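Local coordinates for uncharacterized protein (Pseudomonas aeruginosa, PDB 4O5P) that probably hydrolyses membrane phospholipids as the type VI secretion effector Tle1, using a catalytic domain of the alpha/beta-hydrolase clan, at residues A[177-181]-A[193-199]; A[235-241]-A[279-285]; A[333-339]-A[372-378]. One frame throughout, in Å; residues are numbered along the deposited sequence.

Along the chain the three contacts come in series, each closing before the next opens. Contacts 2 and 3 lie in one mixed sheet, with centres about 12 Å apart, and they touch because strands 270-280 and 331-336 are neighbours: Asp281 N lies 2.7 Å from Leu334 O, a probable hydrogen bond. Together they cover four parallel strand ends, from 225-236 to 370-375, with the serine and aspartate of a probable catalytic triad inside contact 2. Contact 1 is at the surface, its centre about 22 Å from contact 2's and about 34 Å from contact 3's, across the chain's centre from the latter. Its helix 195-219 is followed in the chain by strand 225-236, which enters contact 2.

Contact 1: A[177-181]-A[193-199]; sequences EMSTN and ENGEKKR
The guanidinium of Arg199 reaches Met178, a selenomethionine, through a water at its edge: the water lies in the guanidinium plane, accepts from Arg199 NH1 at 3.0 Å and donates to Met178 O. One face of the same group lies against the backbone at Gly195 C and Glu196 N, both offset toward its rim. Beyond the two segments, Arg199 forms a salt bridge with Glu252 and a cation-pi contact with Trp249, so several partners fix its rotation.

The second flat group, the carboxylate of Glu193, is met on the syn side of OE1 by Lys198 NZ, 28° out of plane, in a salt bridge modelled at 2.5 Å, a length short enough to be doubtful. The same NZ donates to Ser179 O at 2.8 Å, tilted 20° from the carbonyl plane. A bend at chi3 (68°) carries the lysine chain across the end of helix 168-178, bringing Lys198 CE to 3.1 Å from Glu177 O. Next to this polar cluster, Thr180 CG2 packs tightly on Gly195 CA at 3.5 Å, while Thr180 OG1 is taken by Glu143.

Two local motifs flank the contact. Ser179 OG accepts from Asn181 N at 3.1 Å, an ST turn, and Asn194, the N-cap residue, accepts from Lys197 N through OD1.

The contact thus joins the end of helix 168-178 to the start of helix 195-219 across a connection with two short strands, 184-185 and 189-190. Helix 139-162 packs against Met178 through Asn147, Leu150 and Val151.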
loop_
_atom_site.group_PDB
_atom_site.type_symbol
_atom_site.label_atom_id
_atom_site.label_comp_id
_atom_site.label_asym_id
_atom_site.label_seq_id
_atom_site.Cartn_x
_atom_site.Cartn_y
_atom_site.Cartn_z
ATOM N N GLU A 177 -7.202 18.278 -12.997
ATOM C CA GLU A 177 -7.952 19.348 -12.327
ATOM C C GLU A 177 -8.150 19.114 -10.834
ATOM O O GLU A 177 -8.228 20.074 -10.062
ATOM C CB GLU A 177 -9.331 19.529 -12.979
ATOM C CG GLU A 177 -9.300 20.134 -14.378
ATOM C CD GLU A 177 -10.683 20.178 -15.025
ATOM O OE1 GLU A 177 -11.690 20.294 -14.285
ATOM O OE2 GLU A 177 -10.760 20.082 -16.269
HETATM N N MSE A 178 -8.265 17.844 -10.427
HETATM C CA MSE A 178 -8.484 17.507 -9.013
HETATM C C MSE A 178 -7.174 17.486 -8.189
HETATM O O MSE A 178 -7.213 17.522 -6.961
HETATM C CB MSE A 178 -9.221 16.159 -8.878
HETATM C CG MSE A 178 -10.596 16.094 -9.563
HETATM SE SE MSE A 178 -11.112 14.303 -10.199
HETATM C CE MSE A 178 -11.826 13.599 -8.523
ATOM N N SER A 179 -6.022 17.442 -8.864
ATOM C CA SER A 179 -4.715 17.357 -8.172
ATOM C C SER A 179 -4.442 18.564 -7.281
ATOM O O SER A 179 -4.980 19.659 -7.505
ATOM C CB SER A 179 -3.570 17.233 -9.192
ATOM O OG SER A 179 -2.306 17.082 -8.558
ATOM N N THR A 180 -3.594 18.370 -6.273
ATOM C CA THR A 180 -3.164 19.486 -5.445
ATOM C C THR A 180 -1.826 20.067 -5.908
ATOM O O THR A 180 -1.334 21.029 -5.317
ATOM C CB THR A 180 -3.131 19.126 -3.949
ATOM O OG1 THR A 180 -2.528 17.836 -3.766
ATOM C CG2 THR A 180 -4.539 19.079 -3.412
ATOM N N ASN A 181 -1.257 19.493 -6.972
ATOM C CA ASN A 181 -0.030 20.016 -7.590
ATOM C C ASN A 181 1.126 20.345 -6.646
ATOM O O ASN A 181 1.724 21.417 -6.761
ATOM C CB ASN A 181 -0.339 21.281 -8.401
ATOM C CG ASN A 181 -1.466 21.084 -9.379
ATOM O OD1 ASN A 181 -2.453 21.811 -9.351
ATOM N ND2 ASN A 181 -1.327 20.099 -10.254
ATOM N N GLU A 193 -2.540 23.541 -2.276
ATOM C CA GLU A 193 -3.898 23.665 -2.786
ATOM C C GLU A 193 -4.857 22.797 -1.956
ATOM O O GLU A 193 -4.463 21.785 -1.378
ATOM C CB GLU A 193 -3.965 23.307 -4.278
ATOM C CG GLU A 193 -3.173 24.241 -5.207
ATOM C CD GLU A 193 -3.236 23.817 -6.676
ATOM O OE1 GLU A 193 -3.881 22.792 -6.976
ATOM O OE2 GLU A 193 -2.636 24.500 -7.535
ATOM N N ASN A 194 -6.111 23.222 -1.887
ATOM C CA ASN A 194 -7.127 22.531 -1.107
ATOM C C ASN A 194 -7.770 21.414 -1.932
ATOM O O ASN A 194 -8.603 21.681 -2.809
ATOM C CB ASN A 194 -8.184 23.543 -0.642
ATOM C CG ASN A 194 -9.242 22.926 0.255
ATOM O OD1 ASN A 194 -9.742 21.839 -0.006
ATOM N ND2 ASN A 194 -9.583 23.626 1.326
ATOM N N GLY A 195 -7.383 20.170 -1.640
ATOM C CA GLY A 195 -7.873 19.009 -2.365
ATOM C C GLY A 195 -9.386 18.865 -2.424
ATOM O O GLY A 195 -9.943 18.574 -3.485
ATOM N N GLU A 196 -10.049 19.075 -1.291
ATOM C CA GLU A 196 -11.503 18.952 -1.234
ATOM C C GLU A 196 -12.155 19.890 -2.254
ATOM O O GLU A 196 -12.965 19.467 -3.103
ATOM C CB GLU A 196 -11.995 19.250 0.186
ATOM C CG GLU A 196 -13.425 18.793 0.455
ATOM C CD GLU A 196 -13.875 19.030 1.896
ATOM O OE1 GLU A 196 -13.055 19.502 2.719
ATOM O OE2 GLU A 196 -15.057 18.745 2.200
ATOM N N LYS A 197 -11.768 21.160 -2.195
ATOM C CA LYS A 197 -12.326 22.160 -3.100
ATOM C C LYS A 197 -12.097 21.799 -4.554
ATOM O O LYS A 197 -13.019 21.888 -5.377
ATOM C CB LYS A 197 -11.735 23.541 -2.814
ATOM C CG LYS A 197 -12.216 24.168 -1.523
ATOM C CD LYS A 197 -11.613 25.562 -1.341
ATOM C CE LYS A 197 -12.123 26.231 -0.055
ATOM N NZ LYS A 197 -13.592 26.501 -0.087
ATOM N N LYS A 198 -10.869 21.392 -4.874
ATOM C CA LYS A 198 -10.510 21.082 -6.256
ATOM C C LYS A 198 -11.266 19.870 -6.804
ATOM O O LYS A 198 -11.715 19.883 -7.951
ATOM C CB LYS A 198 -8.998 20.892 -6.396
ATOM C CG LYS A 198 -8.220 22.161 -6.081
ATOM C CD LYS A 198 -6.834 22.123 -6.686
ATOM C CE LYS A 198 -6.875 22.196 -8.195
ATOM N NZ LYS A 198 -5.502 22.109 -8.758
ATOM N N ARG A 199 -11.405 18.832 -5.980
ATOM C CA ARG A 199 -12.131 17.625 -6.371
ATOM C C ARG A 199 -13.620 17.925 -6.603
ATOM O O ARG A 199 -14.216 17.504 -7.622
ATOM C CB ARG A 199 -11.984 16.543 -5.290
ATOM C CG ARG A 199 -10.562 16.038 -5.111
ATOM C CD ARG A 199 -10.507 14.819 -4.208
ATOM N NE ARG A 199 -10.775 15.111 -2.796
ATOM C CZ ARG A 199 -9.858 15.524 -1.915
ATOM N NH1 ARG A 199 -8.601 15.730 -2.288
ATOM N NH2 ARG A 199 -10.206 15.748 -0.653
HETATM O O HOH W 1 -10.704 21.631 -9.534
HETATM O O HOH W 2 -7.153 15.671 -4.917
HETATM O O HOH W 3 -0.457 21.374 -2.584
#

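Contact 2: A[235-241]-A[279-285]; sequences GFSRGAA and LFDTVAA
A probable nucleophile elbow, with the GxSxG pattern of Gly235, Ser237 and Gly239, starts from a strand whose Gly235 and Phe236 pair in parallel with Leu279 and Phe280. Phe280 N donates to Gly235 O at 2.9 Å and Ser237 N to Phe280 O at 3.0 Å, the parallel pattern carried up to the turn. Ser237 then sits at phi 67°, psi -128°, the strained conformation expected between strand and helix. Its carbonyl O takes Val283 N at 3.2 Å from above the carbonyl plane, and also Ala241 N from the new helix, so one buried oxygen joins loop and helix.

Phe280 O lies in plane at the edge of the Phe236 ring, 3.3 Å from CD1, while Phe280 CB touches the same ring atom. Arg238 runs extended from CG to NE and grips Ala285 O side-on, with NE at 2.7 Å and NH2 at 2.9 Å; the oxygen lies near the guanidinium plane, and Val283 CG1 covers the centre of one face. At the helix start, Ala240 CB rests 3.5 Å from Thr282 OG1.

Ser237 OG bonds to His379 NE2, and Asp281 OD2 to His379 ND1; Asp281 OD2 also pairs with Arg685. This charge-relay geometry is consistent with a Ser-His-Asp catalytic triad, its serine on the sharp strand-to-helix turn typical of alpha/beta hydrolases.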
loop_
_atom_site.group_PDB
_atom_site.type_symbol
_atom_site.label_atom_id
_atom_site.label_comp_id
_atom_site.label_asym_id
_atom_site.label_seq_id
_atom_site.Cartn_x
_atom_site.Cartn_y
_atom_site.Cartn_z
ATOM N N GLY A 235 -8.340 -3.085 -1.893
ATOM C CA GLY A 235 -7.059 -2.404 -1.990
ATOM C C GLY A 235 -5.947 -3.200 -1.326
ATOM O O GLY A 235 -6.195 -3.909 -0.349
ATOM N N PHE A 236 -4.730 -3.093 -1.847
ATOM C CA PHE A 236 -3.586 -3.730 -1.152
ATOM C C PHE A 236 -2.452 -2.726 -1.049
ATOM O O PHE A 236 -2.174 -2.009 -2.016
ATOM C CB PHE A 236 -3.182 -5.032 -1.888
ATOM C CG PHE A 236 -1.781 -5.551 -1.598
ATOM C CD1 PHE A 236 -1.237 -5.575 -0.305
ATOM C CD2 PHE A 236 -1.025 -6.070 -2.644
ATOM C CE1 PHE A 236 0.054 -6.077 -0.090
ATOM C CE2 PHE A 236 0.255 -6.586 -2.433
ATOM C CZ PHE A 236 0.797 -6.584 -1.161
ATOM N N SER A 237 -1.819 -2.641 0.126
ATOM C CA SER A 237 -0.594 -1.829 0.288
ATOM C C SER A 237 -0.908 -0.349 0.126
ATOM O O SER A 237 -1.815 0.162 0.757
ATOM C CB SER A 237 0.485 -2.259 -0.710
ATOM O OG SER A 237 1.766 -1.697 -0.378
ATOM N N ARG A 238 -0.179 0.348 -0.737
ATOM C CA ARG A 238 -0.525 1.730 -0.984
ATOM C C ARG A 238 -1.879 1.829 -1.666
ATOM O O ARG A 238 -2.523 2.876 -1.632
ATOM C CB ARG A 238 0.584 2.454 -1.756
ATOM C CG ARG A 238 1.753 2.723 -0.840
ATOM C CD ARG A 238 3.013 3.094 -1.551
ATOM N NE ARG A 238 4.030 3.469 -0.580
ATOM C CZ ARG A 238 4.990 2.657 -0.143
ATOM N NH1 ARG A 238 5.073 1.403 -0.584
ATOM N NH2 ARG A 238 5.869 3.105 0.738
ATOM N N GLY A 239 -2.341 0.725 -2.234
ATOM C CA GLY A 239 -3.634 0.733 -2.901
ATOM C C GLY A 239 -4.729 0.602 -1.847
ATOM O O GLY A 239 -5.850 1.056 -2.039
ATOM N N ALA A 240 -4.390 -0.007 -0.714
ATOM C CA ALA A 240 -5.293 -0.021 0.435
ATOM C C ALA A 240 -5.351 1.374 1.061
ATOM O O ALA A 240 -6.422 1.856 1.452
ATOM C CB ALA A 240 -4.845 -1.065 1.463
ATOM N N ALA A 241 -4.196 2.030 1.154
ATOM C CA ALA A 241 -4.172 3.433 1.577
ATOM C C ALA A 241 -5.053 4.287 0.668
ATOM O O ALA A 241 -5.838 5.130 1.147
ATOM C CB ALA A 241 -2.747 3.970 1.592
ATOM N N LEU A 279 -9.382 -4.723 2.511
ATOM C CA LEU A 279 -8.021 -4.203 2.525
ATOM C C LEU A 279 -6.976 -5.245 2.940
ATOM O O LEU A 279 -7.162 -6.000 3.900
ATOM C CB LEU A 279 -7.929 -3.012 3.470
ATOM C CG LEU A 279 -9.015 -1.953 3.371
ATOM C CD1 LEU A 279 -8.897 -1.032 4.577
ATOM C CD2 LEU A 279 -8.896 -1.198 2.059
ATOM N N PHE A 280 -5.878 -5.291 2.195
ATOM C CA PHE A 280 -4.763 -6.161 2.532
ATOM C C PHE A 280 -3.616 -5.261 2.981
ATOM O O PHE A 280 -3.103 -4.483 2.158
ATOM C CB PHE A 280 -4.289 -6.938 1.295
ATOM C CG PHE A 280 -5.305 -7.893 0.717
ATOM C CD1 PHE A 280 -5.326 -9.227 1.124
ATOM C CD2 PHE A 280 -6.192 -7.483 -0.271
ATOM C CE1 PHE A 280 -6.225 -10.125 0.582
ATOM C CE2 PHE A 280 -7.100 -8.383 -0.829
ATOM C CZ PHE A 280 -7.121 -9.707 -0.400
ATOM N N ASP A 281 -3.252 -5.334 4.266
ATOM C CA ASP A 281 -1.989 -4.752 4.783
ATOM C C ASP A 281 -1.724 -3.335 4.313
ATOM O O ASP A 281 -0.819 -3.119 3.513
ATOM C CB ASP A 281 -0.799 -5.643 4.389
ATOM C CG ASP A 281 0.331 -5.593 5.388
ATOM O OD1 ASP A 281 0.062 -5.757 6.593
ATOM O OD2 ASP A 281 1.499 -5.395 4.983
ATOM N N THR A 282 -2.522 -2.378 4.804
ATOM C CA THR A 282 -2.426 -0.980 4.395
ATOM C C THR A 282 -1.059 -0.363 4.669
ATOM O O THR A 282 -0.583 -0.408 5.802
ATOM C CB THR A 282 -3.429 -0.119 5.165
ATOM O OG1 THR A 282 -4.744 -0.638 4.974
ATOM C CG2 THR A 282 -3.370 1.335 4.698
ATOM N N VAL A 283 -0.448 0.226 3.637
ATOM C CA VAL A 283 0.809 0.970 3.801
ATOM C C VAL A 283 0.656 2.328 3.148
ATOM O O VAL A 283 0.386 2.406 1.963
ATOM C CB VAL A 283 1.998 0.245 3.155
ATOM C CG1 VAL A 283 3.246 1.152 3.171
ATOM C CG2 VAL A 283 2.262 -1.087 3.868
ATOM N N ALA A 284 0.813 3.400 3.921
ATOM C CA ALA A 284 0.466 4.739 3.435
ATOM C C ALA A 284 1.701 5.602 3.280
ATOM O O ALA A 284 1.604 6.822 3.071
ATOM C CB ALA A 284 -0.528 5.407 4.385
ATOM N N ALA A 285 2.857 4.951 3.354
ATOM C CA ALA A 285 4.135 5.649 3.479
ATOM C C ALA A 285 4.600 6.209 2.163
ATOM O O ALA A 285 4.407 5.590 1.113
ATOM C CB ALA A 285 5.220 4.696 4.031
#

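Contact 3: A[333-339]-A[372-378]; sequences HLVSCHE and EYAYPGV
His333 and Glu372 lie side by side on one face of the sheet, pointing the same way, with ring and carboxylate planes 52° apart. His333 ND1 donates to the anti lone pair of Glu372 OE2 at 2.9 Å, and that oxygen lies 22° out of the ring plane. Val335 CG1 sits against one face of the imidazole near its rim. On the other side of the sheet, Leu334 CD2 touches both tyrosines, 3.6 Å from Tyr373 CB and 3.7 Å from Tyr375 CE1.

Backbone bonds hold this register: Tyr373 N to His333 O, Val335 N to Tyr373 O, Tyr375 N to Val335 O and Cys337 N to Tyr375 O. Past the strand ends, the loops lock reciprocally. Gly377 N donates to His338 ND1 at 2.9 Å, close to the ring plane, while Gly377 O accepts from His338 N at 3.3 Å and from Ser336 OG at 2.6 Å. Ser336 OG, swung opposite the backbone N (chi1 160°), reaches that carbonyl, and it also receives Glu339 N at 3.0 Å, an ST motif.

A second shell positions these groups. His333 NE2 bonds to Thr282 N, Glu372 OE1 to Ser348 and Tyr366, and His338 NE2 to Glu476 OE1 on helix 469-487. Glu339 OE1 accepts from Ser662 OG and from His379 N, tying this loop to the histidine of the probable catalytic triad.

Strand 331-336 lies between strands 270-280 and 370-375, and strand 7-10 flanks the latter. Helix 469-487 covers Cys337 and His338, and helix 403-416 packs on Leu334 and Tyr373.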
loop_
_atom_site.group_PDB
_atom_site.type_symbol
_atom_site.label_atom_id
_atom_site.label_comp_id
_atom_site.label_asym_id
_atom_site.label_seq_id
_atom_site.Cartn_x
_atom_site.Cartn_y
_atom_site.Cartn_z
ATOM N N HIS A 333 -9.967 -5.962 7.080
ATOM C CA HIS A 333 -8.547 -5.658 6.858
ATOM C C HIS A 333 -7.674 -6.826 7.306
ATOM O O HIS A 333 -7.612 -7.141 8.480
ATOM C CB HIS A 333 -8.151 -4.424 7.669
ATOM C CG HIS A 333 -6.799 -3.867 7.330
ATOM N ND1 HIS A 333 -6.081 -3.091 8.214
ATOM C CD2 HIS A 333 -6.055 -3.932 6.199
ATOM C CE1 HIS A 333 -4.953 -2.699 7.642
ATOM N NE2 HIS A 333 -4.911 -3.199 6.420
ATOM N N LEU A 334 -6.987 -7.445 6.360
ATOM C CA LEU A 334 -6.101 -8.551 6.631
ATOM C C LEU A 334 -4.699 -7.973 6.657
ATOM O O LEU A 334 -4.288 -7.324 5.689
ATOM C CB LEU A 334 -6.231 -9.575 5.498
ATOM C CG LEU A 334 -7.658 -10.061 5.230
ATOM C CD1 LEU A 334 -7.667 -11.152 4.189
ATOM C CD2 LEU A 334 -8.352 -10.532 6.531
ATOM N N VAL A 335 -3.970 -8.209 7.753
ATOM C CA VAL A 335 -2.641 -7.622 7.943
ATOM C C VAL A 335 -1.530 -8.662 8.135
ATOM O O VAL A 335 -1.772 -9.755 8.641
ATOM C CB VAL A 335 -2.633 -6.609 9.126
ATOM C CG1 VAL A 335 -3.826 -5.630 9.007
ATOM C CG2 VAL A 335 -2.707 -7.327 10.459
ATOM N N SER A 336 -0.311 -8.312 7.713
ATOM C CA SER A 336 0.876 -9.164 7.864
ATOM C C SER A 336 1.460 -9.056 9.274
ATOM O O SER A 336 1.638 -7.948 9.780
ATOM C CB SER A 336 1.926 -8.724 6.832
ATOM O OG SER A 336 3.238 -9.149 7.177
ATOM N N CYS A 337 1.761 -10.190 9.911
ATOM C CA CYS A 337 2.411 -10.187 11.222
ATOM C C CYS A 337 3.935 -10.092 11.150
ATOM O O CYS A 337 4.584 -9.671 12.113
ATOM C CB CYS A 337 2.064 -11.473 11.982
ATOM S SG CYS A 337 0.358 -11.576 12.460
ATOM N N HIS A 338 4.503 -10.512 10.026
ATOM C CA HIS A 338 5.958 -10.694 9.919
ATOM C C HIS A 338 6.691 -9.644 9.080
ATOM O O HIS A 338 7.926 -9.670 9.013
ATOM C CB HIS A 338 6.273 -12.111 9.435
ATOM C CG HIS A 338 5.669 -13.164 10.305
ATOM N ND1 HIS A 338 4.764 -14.090 9.838
ATOM C CD2 HIS A 338 5.776 -13.379 11.637
ATOM C CE1 HIS A 338 4.359 -14.848 10.844
ATOM N NE2 HIS A 338 4.956 -14.434 11.948
ATOM N N GLU A 339 5.958 -8.711 8.469
ATOM C CA GLU A 339 6.604 -7.597 7.741
ATOM C C GLU A 339 7.336 -6.679 8.736
ATOM O O GLU A 339 6.824 -6.436 9.833
ATOM C CB GLU A 339 5.568 -6.786 6.956
ATOM C CG GLU A 339 6.140 -5.570 6.196
ATOM C CD GLU A 339 7.243 -5.925 5.203
ATOM O OE1 GLU A 339 7.054 -6.848 4.382
ATOM O OE2 GLU A 339 8.316 -5.272 5.232
ATOM N N GLU A 372 -10.365 -6.719 11.737
ATOM C CA GLU A 372 -8.945 -6.749 11.354
ATOM C C GLU A 372 -8.376 -8.123 11.744
ATOM O O GLU A 372 -8.442 -8.522 12.911
ATOM C CB GLU A 372 -8.197 -5.589 12.051
ATOM C CG GLU A 372 -6.687 -5.430 11.738
ATOM C CD GLU A 372 -6.186 -4.021 12.039
ATOM O OE1 GLU A 372 -5.875 -3.704 13.212
ATOM O OE2 GLU A 372 -6.100 -3.200 11.107
ATOM N N TYR A 373 -7.853 -8.861 10.766
ATOM C CA TYR A 373 -7.335 -10.206 11.010
ATOM C C TYR A 373 -5.826 -10.258 10.842
ATOM O O TYR A 373 -5.288 -9.743 9.851
ATOM C CB TYR A 373 -7.967 -11.204 10.046
ATOM C CG TYR A 373 -9.394 -11.557 10.369
ATOM C CD1 TYR A 373 -9.699 -12.422 11.417
ATOM C CD2 TYR A 373 -10.440 -11.040 9.611
ATOM C CE1 TYR A 373 -11.028 -12.761 11.710
ATOM C CE2 TYR A 373 -11.748 -11.371 9.890
ATOM C CZ TYR A 373 -12.036 -12.221 10.942
ATOM O OH TYR A 373 -13.347 -12.541 11.204
ATOM N N ALA A 374 -5.149 -10.882 11.809
ATOM C CA ALA A 374 -3.698 -11.082 11.737
ATOM C C ALA A 374 -3.385 -12.334 10.914
ATOM O O ALA A 374 -3.956 -13.398 11.174
ATOM C CB ALA A 374 -3.111 -11.217 13.121
ATOM N N TYR A 375 -2.477 -12.190 9.943
ATOM C CA TYR A 375 -2.067 -13.252 9.004
ATOM C C TYR A 375 -0.539 -13.452 8.995
ATOM O O TYR A 375 0.224 -12.511 9.206
ATOM C CB TYR A 375 -2.538 -12.933 7.566
ATOM C CG TYR A 375 -3.893 -13.524 7.229
ATOM C CD1 TYR A 375 -5.068 -12.948 7.705
ATOM C CD2 TYR A 375 -3.998 -14.668 6.448
ATOM C CE1 TYR A 375 -6.323 -13.504 7.407
ATOM C CE2 TYR A 375 -5.231 -15.233 6.165
ATOM C CZ TYR A 375 -6.384 -14.644 6.643
ATOM O OH TYR A 375 -7.604 -15.210 6.345
ATOM N N PRO A 376 -0.086 -14.685 8.719
ATOM C CA PRO A 376 1.348 -14.981 8.697
ATOM C C PRO A 376 1.958 -14.534 7.385
ATOM O O PRO A 376 1.226 -14.390 6.398
ATOM C CB PRO A 376 1.376 -16.513 8.784
ATOM C CG PRO A 376 0.154 -16.915 8.055
ATOM C CD PRO A 376 -0.894 -15.883 8.442
ATOM N N GLY A 377 3.274 -14.324 7.375
ATOM C CA GLY A 377 3.985 -13.910 6.179
ATOM C C GLY A 377 4.316 -12.435 6.152
ATOM O O GLY A 377 3.939 -11.673 7.040
ATOM N N VAL A 378 5.053 -12.022 5.134
ATOM C CA VAL A 378 5.403 -10.627 4.999
ATOM C C VAL A 378 4.393 -9.968 4.055
ATOM O O VAL A 378 3.345 -10.554 3.795
ATOM C CB VAL A 378 6.843 -10.458 4.543
ATOM C CG1 VAL A 378 7.775 -11.100 5.603
ATOM C CG2 VAL A 378 7.054 -11.110 3.196
#